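Chromosome partition protein Smc (Pyrococcus furiosus, PDB 3NWC) dimerizes and binds DNA through its hinge domain, the part crystallized here, and is probably required for chromosome condensation and partitioning. Local coordinates at residues A[9-12]-A[13-16]; A[156-159]-A[160-164]; A[46-49]-A[50-53]. All blocks are in the same frame, centred on the assembly; numbering follows the deposited sequence.

How the contacts relate
From the N terminus, contact 1 (9-12 with 13-16) comes first, lying within helix 4-19 and closing nothing longer than successive helical turns. Contact 3 (46-49 with 50-53) follows, turning the chain from strand 45-46 into helix 52-59. Contact 2 (156-159 with 160-164) is last and closes a beta hairpin at the subunit interface. The three are strictly in series: none nests in or crosses another. Contacts 1 and 3 touch, with Leu10 CD2 3.7 Å from Ala52 CB, and so join helix 4-19 to the start of helix 52-59. Contact 2 touches neither; its nearest atoms are about 9 Å from each.

Contact 1. Residues A[9-12]-A[13-16]; sequences ELIA and AEAQ
The carboxylate of Glu14 carries Leu10 over one face: Leu10 CD1 stands 3.5 Å from Glu14 OE2, and Leu10 CG 3.7 Å from the same oxygen. The backbone oxygen of Leu10 lies on this side too. The opposite face is turned away from both segments. An approach of Ile11 CD1 to the OE1 end is doubtful, because Ile11 adopts two conformations. Two torsions account for the Leu10-Glu14 overlap. In Leu10, CG is opposite the backbone N (chi1 178°), whereas in Glu14, CG is opposite the carbonyl carbon and the chain then runs extended back along the preceding turn. Its methylene passes close to the backbone, with Glu14 CG 3.1 Å from Leu10 O.

The spacing is that of an alpha-helix. Each amide from Ala13 to Gln16 donates to the carbonyl four residues earlier, for example Ala13 N to Glu9 O at 2.8 Å and Glu14 N to Leu10 O at 3.0 Å, with N-H...O angles between 155° and 162°. Helix 4-19 lies near the N terminus of the construct, consistent with the root of the coiled-coil arm that enters an SMC hinge.

Gln16 repeats the close methylene approach at Ala12: its CG is 3.0 Å from Ala12 O, the oxygen that also accepts from Gln16 N. Phe168 packs on Ala12, Ala13 and Gln16. The Glu9 carboxylate is buried and held at both oxygens, OE2 by a salt bridge to Arg169 NH1 and OE1 by a hydrogen bond from the backbone N of Phe168.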
ATOM      1  N   GLU A   9     -16.823  -3.194  10.991  1.00 16.43           N
ATOM      2  CA  GLU A   9     -15.821  -3.089   9.921  1.00 14.22           C
ATOM      3  C   GLU A   9     -14.848  -1.954  10.179  1.00 14.38           C
ATOM      4  O   GLU A   9     -13.637  -2.114  10.017  1.00 18.24           O
ATOM      5  CB  GLU A   9     -16.493  -2.864   8.545  1.00 18.97           C
ATOM      6  CG  GLU A   9     -17.082  -4.120   7.916  1.00 22.47           C
ATOM      7  CD  GLU A   9     -16.017  -5.159   7.615  0.69 15.21           C
ATOM      8  OE1 GLU A   9     -15.293  -4.987   6.617  0.65 14.19           O
ATOM      9  OE2 GLU A   9     -15.901  -6.141   8.379  0.83 14.27           O
ATOM     10  N   LEU A  10     -15.379  -0.794  10.540  1.00 13.77           N
ATOM     11  CA  LEU A  10     -14.545   0.378  10.816  1.00 13.62           C
ATOM     12  C   LEU A  10     -13.600   0.156  11.990  1.00 17.25           C
ATOM     13  O   LEU A  10     -12.410   0.460  11.913  1.00 15.72           O
ATOM     14  CB  LEU A  10     -15.410   1.618  11.088  1.00 17.41           C
ATOM     15  CG  LEU A  10     -14.660   2.908  11.437  1.00 18.16           C
ATOM     16  CD1 LEU A  10     -13.752   3.322  10.286  1.00 18.36           C
ATOM     17  CD2 LEU A  10     -15.619   4.041  11.791  1.00 23.22           C
ATOM     18  N   ILE A  11     -14.126  -0.360  13.095  1.00 15.05           N
ATOM     19  CA  ILE A  11     -13.283  -0.651  14.251  0.58 15.14           C
ATOM     20  C   ILE A  11     -12.168  -1.605  13.846  1.00 14.32           C
ATOM     21  O   ILE A  11     -11.002  -1.403  14.201  1.00 13.95           O
ATOM     22  CB  ILE A  11     -14.094  -1.272  15.418  0.58 16.51           C
ATOM     23  CG1 ILE A  11     -15.195  -0.311  15.869  0.58 18.46           C
ATOM     24  CG2 ILE A  11     -13.167  -1.608  16.582  0.58 16.29           C
ATOM     25  CD1 ILE A  11     -14.675   0.995  16.427  0.58 20.80           C
ATOM     26  N   ALA A  12     -12.529  -2.648  13.098  1.00 13.95           N
ATOM     27  CA  ALA A  12     -11.543  -3.647  12.691  1.00 15.17           C
ATOM     28  C   ALA A  12     -10.506  -3.034  11.762  1.00 15.69           C
ATOM     29  O   ALA A  12      -9.320  -3.257  11.909  1.00 15.21           O
ATOM     30  CB  ALA A  12     -12.198  -4.855  12.053  1.00 13.78           C
ATOM     31  N   ALA A  13     -10.955  -2.247  10.794  1.00 14.73           N
ATOM     32  CA  ALA A  13     -10.004  -1.640   9.882  1.00 14.06           C
ATOM     33  C   ALA A  13      -8.999  -0.762  10.625  1.00 16.49           C
ATOM     34  O   ALA A  13      -7.798  -0.766  10.323  1.00 19.91           O
ATOM     35  CB  ALA A  13     -10.750  -0.841   8.805  1.00 12.40           C
ATOM     36  N   GLU A  14      -9.495   0.012  11.577  1.00 13.82           N
ATOM     37  CA  GLU A  14      -8.661   0.921  12.346  1.00 15.24           C
ATOM     38  C   GLU A  14      -7.666   0.152  13.193  1.00 14.85           C
ATOM     39  O   GLU A  14      -6.491   0.500  13.270  1.00 16.44           O
ATOM     40  CB  GLU A  14      -9.531   1.811  13.230  1.00 16.71           C
ATOM     41  CG  GLU A  14     -10.408   2.767  12.411  1.00 19.74           C
ATOM     42  CD  GLU A  14     -11.364   3.589  13.259  0.49 17.67           C
ATOM     43  OE1 GLU A  14     -11.755   3.140  14.362  0.88 19.34           O
ATOM     44  OE2 GLU A  14     -11.730   4.693  12.812  1.00 23.23           O
ATOM     45  N   ALA A  15      -8.145  -0.921  13.816  1.00 15.59           N
ATOM     46  CA  ALA A  15      -7.272  -1.760  14.637  1.00 14.67           C
ATOM     47  C   ALA A  15      -6.166  -2.401  13.806  1.00 17.64           C
ATOM     48  O   ALA A  15      -5.013  -2.490  14.241  1.00 19.05           O
ATOM     49  CB  ALA A  15      -8.114  -2.834  15.365  1.00 16.07           C
ATOM     50  N   GLN A  16      -6.501  -2.834  12.595  1.00 13.96           N
ATOM     51  CA  GLN A  16      -5.506  -3.487  11.755  1.00 20.28           C
ATOM     52  C   GLN A  16      -4.460  -2.501  11.270  1.00 21.41           C
ATOM     53  O   GLN A  16      -3.279  -2.838  11.161  1.00 22.01           O
ATOM     54  CB  GLN A  16      -6.156  -4.225  10.582  1.00 15.80           C
ATOM     55  CG  GLN A  16      -7.177  -5.252  11.072  1.00 22.02           C
ATOM     56  CD  GLN A  16      -7.591  -6.270  10.029  1.00 28.77           C
ATOM     57  OE1 GLN A  16      -7.623  -5.981   8.846  1.00 28.45           O
ATOM     58  NE2 GLN A  16      -7.896  -7.489  10.480  1.00 33.60           N
TER

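Contact 2. Residues A[156-159]-A[160-164]; sequences LYER and SGAIT
Leu156 and Thr164 form the hydrogen-bonded pair of an antiparallel beta hairpin, closed by a type I turn from Glu158 to Gly161 with a G1 beta bulge. Thr164 N donates to Leu156 O at 2.8 Å, lying in the carbonyl plane, and Leu156 N returns a bond to Thr164 O. Glu158 N donates to Ala162 O at 2.9 Å, while Gly161 N reaches Glu158 O from above its carbonyl plane. At Gly161 phi is positive (114°), as expected for the glycine at the first position of a G1 bulge.

Among polar side chains, Ser160 OG accepts from Ala162 N at 3.2 Å, an ST turn. One water lies 2.9 Å from Glu158 OE2 and 2.6 Å from Thr164 OG1, and bonds weakly to Ala162 O. From the second subunit, Arg62 forms a salt bridge with Glu158 OE1, and Thr90 OG1 is hydrogen-bonded to Thr164 OG1, the oxygen that also meets the water. Ile163 and Thr164 also join an antiparallel ladder with a strand of that subunit, continuing the sheet across the dimer interface.

Apolar contact comes from the non-hydrogen-bonded pair: Ile163 CG2 sits over one face of the Tyr157 ring, 4.0 Å from Tyr157 CE1.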
ATOM      1  N   LEU A 156     -12.911  -1.217  -2.366  1.00 20.21           N
ATOM      2  CA  LEU A 156     -12.041  -0.206  -2.982  1.00 17.18           C
ATOM      3  C   LEU A 156     -11.734  -0.571  -4.415  1.00 19.82           C
ATOM      4  O   LEU A 156     -11.332  -1.699  -4.702  1.00 19.94           O
ATOM      5  CB  LEU A 156     -10.724  -0.083  -2.203  1.00 17.89           C
ATOM      6  CG  LEU A 156      -9.667   0.852  -2.800  1.00 19.67           C
ATOM      7  CD1 LEU A 156     -10.159   2.321  -2.792  1.00 23.63           C
ATOM      8  CD2 LEU A 156      -8.351   0.727  -2.040  1.00 23.90           C
ATOM      9  N   TYR A 157     -11.926   0.397  -5.310  1.00 20.28           N
ATOM     10  CA  TYR A 157     -11.639   0.242  -6.723  1.00 22.99           C
ATOM     11  C   TYR A 157     -10.574   1.269  -7.081  1.00 28.30           C
ATOM     12  O   TYR A 157     -10.853   2.465  -7.158  1.00 24.80           O
ATOM     13  CB  TYR A 157     -12.898   0.519  -7.548  1.00 23.69           C
ATOM     14  CG  TYR A 157     -14.011  -0.475  -7.318  1.00 26.58           C
ATOM     15  CD1 TYR A 157     -14.282  -1.471  -8.244  1.00 27.69           C
ATOM     16  CD2 TYR A 157     -14.784  -0.424  -6.164  1.00 22.89           C
ATOM     17  CE1 TYR A 157     -15.289  -2.388  -8.032  1.00 23.38           C
ATOM     18  CE2 TYR A 157     -15.797  -1.335  -5.947  1.00 24.40           C
ATOM     19  CZ  TYR A 157     -16.048  -2.312  -6.883  1.00 23.86           C
ATOM     20  OH  TYR A 157     -17.057  -3.222  -6.664  1.00 29.54           O
ATOM     21  N   GLU A 158      -9.345   0.816  -7.267  1.00 28.82           N
ATOM     22  CA  GLU A 158      -8.287   1.740  -7.631  1.00 28.45           C
ATOM     23  C   GLU A 158      -8.513   2.141  -9.081  1.00 27.30           C
ATOM     24  O   GLU A 158      -9.174   1.429  -9.832  1.00 26.76           O
ATOM     25  CB  GLU A 158      -6.911   1.110  -7.387  1.00 28.32           C
ATOM     26  CG  GLU A 158      -6.649   0.832  -5.903  1.00 31.08           C
ATOM     27  CD  GLU A 158      -5.319   0.151  -5.643  0.53 25.34           C
ATOM     28  OE1 GLU A 158      -4.271   0.802  -5.831  0.73 27.48           O
ATOM     29  OE2 GLU A 158      -5.326  -1.032  -5.238  0.68 24.69           O
ATOM     30  N   ARG A 159      -8.011   3.304  -9.473  1.00 31.12           N
ATOM     31  CA  ARG A 159      -8.269   3.777 -10.830  1.00 35.75           C
ATOM     32  C   ARG A 159      -7.643   2.824 -11.851  1.00 35.52           C
ATOM     33  O   ARG A 159      -8.116   2.704 -12.987  1.00 32.10           O
ATOM     34  CB  ARG A 159      -7.734   5.197 -11.010  1.00 31.49           C
ATOM     35  CG  ARG A 159      -8.177   5.873 -12.301  1.00 45.28           C
ATOM     36  CD  ARG A 159      -7.732   7.322 -12.306  1.00 48.09           C
ATOM     37  NE  ARG A 159      -8.126   8.039 -13.515  1.00 57.59           N
ATOM     38  CZ  ARG A 159      -8.337   9.354 -13.554  1.00 65.35           C
ATOM     39  NH1 ARG A 159      -8.203  10.075 -12.446  1.00 57.13           N
ATOM     40  NH2 ARG A 159      -8.688   9.946 -14.691  1.00 54.85           N
ATOM     41  N   SER A 160      -6.583   2.147 -11.412  1.00 27.17           N
ATOM     42  CA  SER A 160      -5.839   1.172 -12.208  1.00 29.48           C
ATOM     43  C   SER A 160      -6.701  -0.008 -12.634  1.00 31.07           C
ATOM     44  O   SER A 160      -6.416  -0.671 -13.630  1.00 24.36           O
ATOM     45  CB  SER A 160      -4.686   0.622 -11.365  1.00 35.62           C
ATOM     46  OG  SER A 160      -5.198  -0.106 -10.245  1.00 27.05           O
ATOM     47  N   GLY A 161      -7.730  -0.297 -11.849  1.00 27.11           N
ATOM     48  CA  GLY A 161      -8.569  -1.452 -12.098  1.00 23.91           C
ATOM     49  C   GLY A 161      -8.453  -2.511 -11.001  1.00 19.93           C
ATOM     50  O   GLY A 161      -9.137  -3.525 -11.064  1.00 24.81           O
ATOM     51  N   ALA A 162      -7.591  -2.275 -10.015  1.00 22.73           N
ATOM     52  CA  ALA A 162      -7.401  -3.208  -8.890  1.00 18.12           C
ATOM     53  C   ALA A 162      -8.590  -3.135  -7.935  1.00 30.06           C
ATOM     54  O   ALA A 162      -9.009  -2.045  -7.538  1.00 29.63           O
ATOM     55  CB  ALA A 162      -6.123  -2.887  -8.146  1.00 20.37           C
ATOM     56  N   ILE A 163      -9.117  -4.296  -7.559  1.00 22.12           N
ATOM     57  CA  ILE A 163     -10.321  -4.365  -6.735  1.00 22.38           C
ATOM     58  C   ILE A 163     -10.032  -5.019  -5.399  1.00 18.98           C
ATOM     59  O   ILE A 163      -9.523  -6.135  -5.352  1.00 16.85           O
ATOM     60  CB  ILE A 163     -11.426  -5.157  -7.445  1.00 19.27           C
ATOM     61  CG1 ILE A 163     -11.643  -4.592  -8.851  1.00 27.32           C
ATOM     62  CG2 ILE A 163     -12.715  -5.105  -6.638  1.00 21.12           C
ATOM     63  CD1 ILE A 163     -12.614  -5.379  -9.695  1.00 27.62           C
ATOM     64  N   THR A 164     -10.362  -4.325  -4.309  1.00 20.84           N
ATOM     65  CA  THR A 164     -10.133  -4.841  -2.962  1.00 16.84           C
ATOM     66  C   THR A 164     -11.448  -5.009  -2.236  1.00 15.29           C
ATOM     67  O   THR A 164     -12.286  -4.108  -2.250  1.00 20.88           O
ATOM     68  CB  THR A 164      -9.271  -3.894  -2.111  1.00 19.30           C
ATOM     69  OG1 THR A 164      -8.006  -3.697  -2.753  1.00 24.23           O
ATOM     70  CG2 THR A 164      -9.044  -4.505  -0.719  1.00 18.93           C
TER
HETATM   71  O   HOH W   1      -7.968  -2.034  -4.812  1.00 23.37           O

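Contact 3. Residues A[46-49]-A[50-53]; sequences VKDE and AYAL
Asp48 grips the backbone two residues on: its OD1 accepts from Ala50 N at 2.9 Å, an Asx turn that leads the chain into a short 3-10 segment and then helix 52-59. The bond is nearly straight at nitrogen (167°), but the amide meets OD1 from above the carboxylate plane. CG of Asp48 is swung opposite the backbone N (chi1 179°), which carries the carboxylate forward along the chain to that amide. The same oxygen lies 3.5 Å from Ala50 CB, and the other branch, OD2, turns to Tyr51, ending 3.6 Å from Tyr51 CE2. Carboxylate and ring planes stand 80° apart, and Asp48 CB comes within 3.9 Å of Tyr51 CD2, so the Asp48 side chain crosses obliquely beside Tyr51 CD2 and CE2. Val46 CG1 rests against the backbone of Ala52, 4.1 Å from Ala52 N.

Two backbone bonds form the next layer, each spanning three residues as in a 3-10 turn: Tyr51 N donates to Asp48 O at 2.9 Å, and Ala52 N to Glu49 O. Asp48 is thereby held through both its side chain and its carbonyl. Tyr51 occupies the N-cap position of helix 52-59.

Further out, Lys47 is hydrogen-bonded through its backbone to Val113, next to the two-stranded sheet of 45-46 and 114-115. The Tyr51 ring packs on Val113 and Ile152, while Leu53 packs on Glu9 and Met1. Ala52 touches Leu10 of helix 4-19 with its side chain, while its N, 3.1 Å from Glu49 O, meets that oxygen from above the carbonyl plane.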
ATOM      1  N   VAL A  46     -12.950  13.594   9.409  1.00 15.32           N
ATOM      2  CA  VAL A  46     -14.128  13.193   8.657  1.00 16.31           C
ATOM      3  C   VAL A  46     -15.317  14.060   9.093  1.00 20.18           C
ATOM      4  O   VAL A  46     -15.564  14.227  10.289  1.00 20.68           O
ATOM      5  CB  VAL A  46     -14.405  11.696   8.854  1.00 17.54           C
ATOM      6  CG1 VAL A  46     -15.653  11.262   8.109  1.00 24.10           C
ATOM      7  CG2 VAL A  46     -13.192  10.894   8.357  1.00 19.01           C
ATOM      8  N   LYS A  47     -16.032  14.640   8.130  1.00 21.40           N
ATOM      9  CA  LYS A  47     -17.089  15.598   8.461  1.00 21.79           C
ATOM     10  C   LYS A  47     -18.363  14.914   8.920  1.00 26.61           C
ATOM     11  O   LYS A  47     -19.156  15.493   9.666  1.00 26.95           O
ATOM     12  CB  LYS A  47     -17.414  16.490   7.251  1.00 20.32           C
ATOM     13  CG  LYS A  47     -16.321  17.445   6.841  1.00 22.98           C
ATOM     14  CD  LYS A  47     -16.837  18.316   5.691  1.00 30.39           C
ATOM     15  CE  LYS A  47     -15.812  19.320   5.217  1.00 39.10           C
ATOM     16  NZ  LYS A  47     -16.413  20.304   4.271  1.00 40.72           N
ATOM     17  N   ASP A  48     -18.550  13.678   8.468  1.00 22.43           N
ATOM     18  CA  ASP A  48     -19.807  12.953   8.642  1.00 27.55           C
ATOM     19  C   ASP A  48     -19.544  11.464   8.858  1.00 30.31           C
ATOM     20  O   ASP A  48     -18.947  10.793   8.009  1.00 28.48           O
ATOM     21  CB  ASP A  48     -20.675  13.143   7.396  1.00 24.42           C
ATOM     22  CG  ASP A  48     -22.004  12.403   7.476  0.51 24.38           C
ATOM     23  OD1 ASP A  48     -22.234  11.660   8.451  0.55 28.05           O
ATOM     24  OD2 ASP A  48     -22.823  12.563   6.546  0.43 33.45           O
ATOM     25  N   GLU A  49     -20.014  10.955   9.990  1.00 28.08           N
ATOM     26  CA  GLU A  49     -19.781   9.576  10.391  1.00 26.49           C
ATOM     27  C   GLU A  49     -20.227   8.553   9.348  1.00 21.50           C
ATOM     28  O   GLU A  49     -19.705   7.441   9.311  1.00 23.71           O
ATOM     29  CB  GLU A  49     -20.482   9.304  11.730  1.00 28.24           C
ATOM     30  CG  GLU A  49     -20.061   8.030  12.425  1.00 38.40           C
ATOM     31  CD  GLU A  49     -20.678   7.902  13.808  0.41 41.23           C
ATOM     32  OE1 GLU A  49     -21.790   8.432  14.021  0.77 44.48           O
ATOM     33  OE2 GLU A  49     -20.047   7.275  14.682  0.50 41.80           O
ATOM     34  N   ALA A  50     -21.199   8.918   8.515  1.00 20.43           N
ATOM     35  CA  ALA A  50     -21.672   8.031   7.454  1.00 19.78           C
ATOM     36  C   ALA A  50     -20.540   7.611   6.508  1.00 20.08           C
ATOM     37  O   ALA A  50     -20.604   6.547   5.885  1.00 25.69           O
ATOM     38  CB  ALA A  50     -22.810   8.690   6.672  1.00 26.41           C
ATOM     39  N   TYR A  51     -19.508   8.442   6.403  1.00 18.81           N
ATOM     40  CA  TYR A  51     -18.409   8.181   5.466  1.00 19.55           C
ATOM     41  C   TYR A  51     -17.122   7.764   6.156  1.00 17.36           C
ATOM     42  O   TYR A  51     -16.069   7.674   5.516  1.00 17.33           O
ATOM     43  CB  TYR A  51     -18.149   9.405   4.575  1.00 18.65           C
ATOM     44  CG  TYR A  51     -19.395   9.841   3.853  1.00 18.95           C
ATOM     45  CD1 TYR A  51     -19.937   9.055   2.852  1.00 19.99           C
ATOM     46  CD2 TYR A  51     -20.042  11.023   4.193  1.00 24.61           C
ATOM     47  CE1 TYR A  51     -21.098   9.436   2.198  1.00 26.47           C
ATOM     48  CE2 TYR A  51     -21.193  11.411   3.546  1.00 21.92           C
ATOM     49  CZ  TYR A  51     -21.717  10.617   2.555  1.00 24.49           C
ATOM     50  OH  TYR A  51     -22.869  11.005   1.906  1.00 32.06           O
ATOM     51  N   ALA A  52     -17.201   7.498   7.458  1.00 17.87           N
ATOM     52  CA  ALA A  52     -16.002   7.142   8.212  1.00 17.90           C
ATOM     53  C   ALA A  52     -15.298   5.910   7.667  1.00 16.81           C
ATOM     54  O   ALA A  52     -14.080   5.894   7.561  1.00 17.82           O
ATOM     55  CB  ALA A  52     -16.319   6.957   9.679  1.00 20.79           C
ATOM     56  N   LEU A  53     -16.052   4.871   7.347  1.00 17.53           N
ATOM     57  CA  LEU A  53     -15.450   3.662   6.783  1.00 16.07           C
ATOM     58  C   LEU A  53     -14.914   3.922   5.369  1.00 15.97           C
ATOM     59  O   LEU A  53     -13.805   3.519   5.015  1.00 14.94           O
ATOM     60  CB  LEU A  53     -16.460   2.500   6.799  1.00 17.42           C
ATOM     61  CG  LEU A  53     -16.029   1.136   6.241  1.00 18.50           C
ATOM     62  CD1 LEU A  53     -14.788   0.580   6.971  1.00 18.11           C
ATOM     63  CD2 LEU A  53     -17.175   0.147   6.331  1.00 17.70           C
TER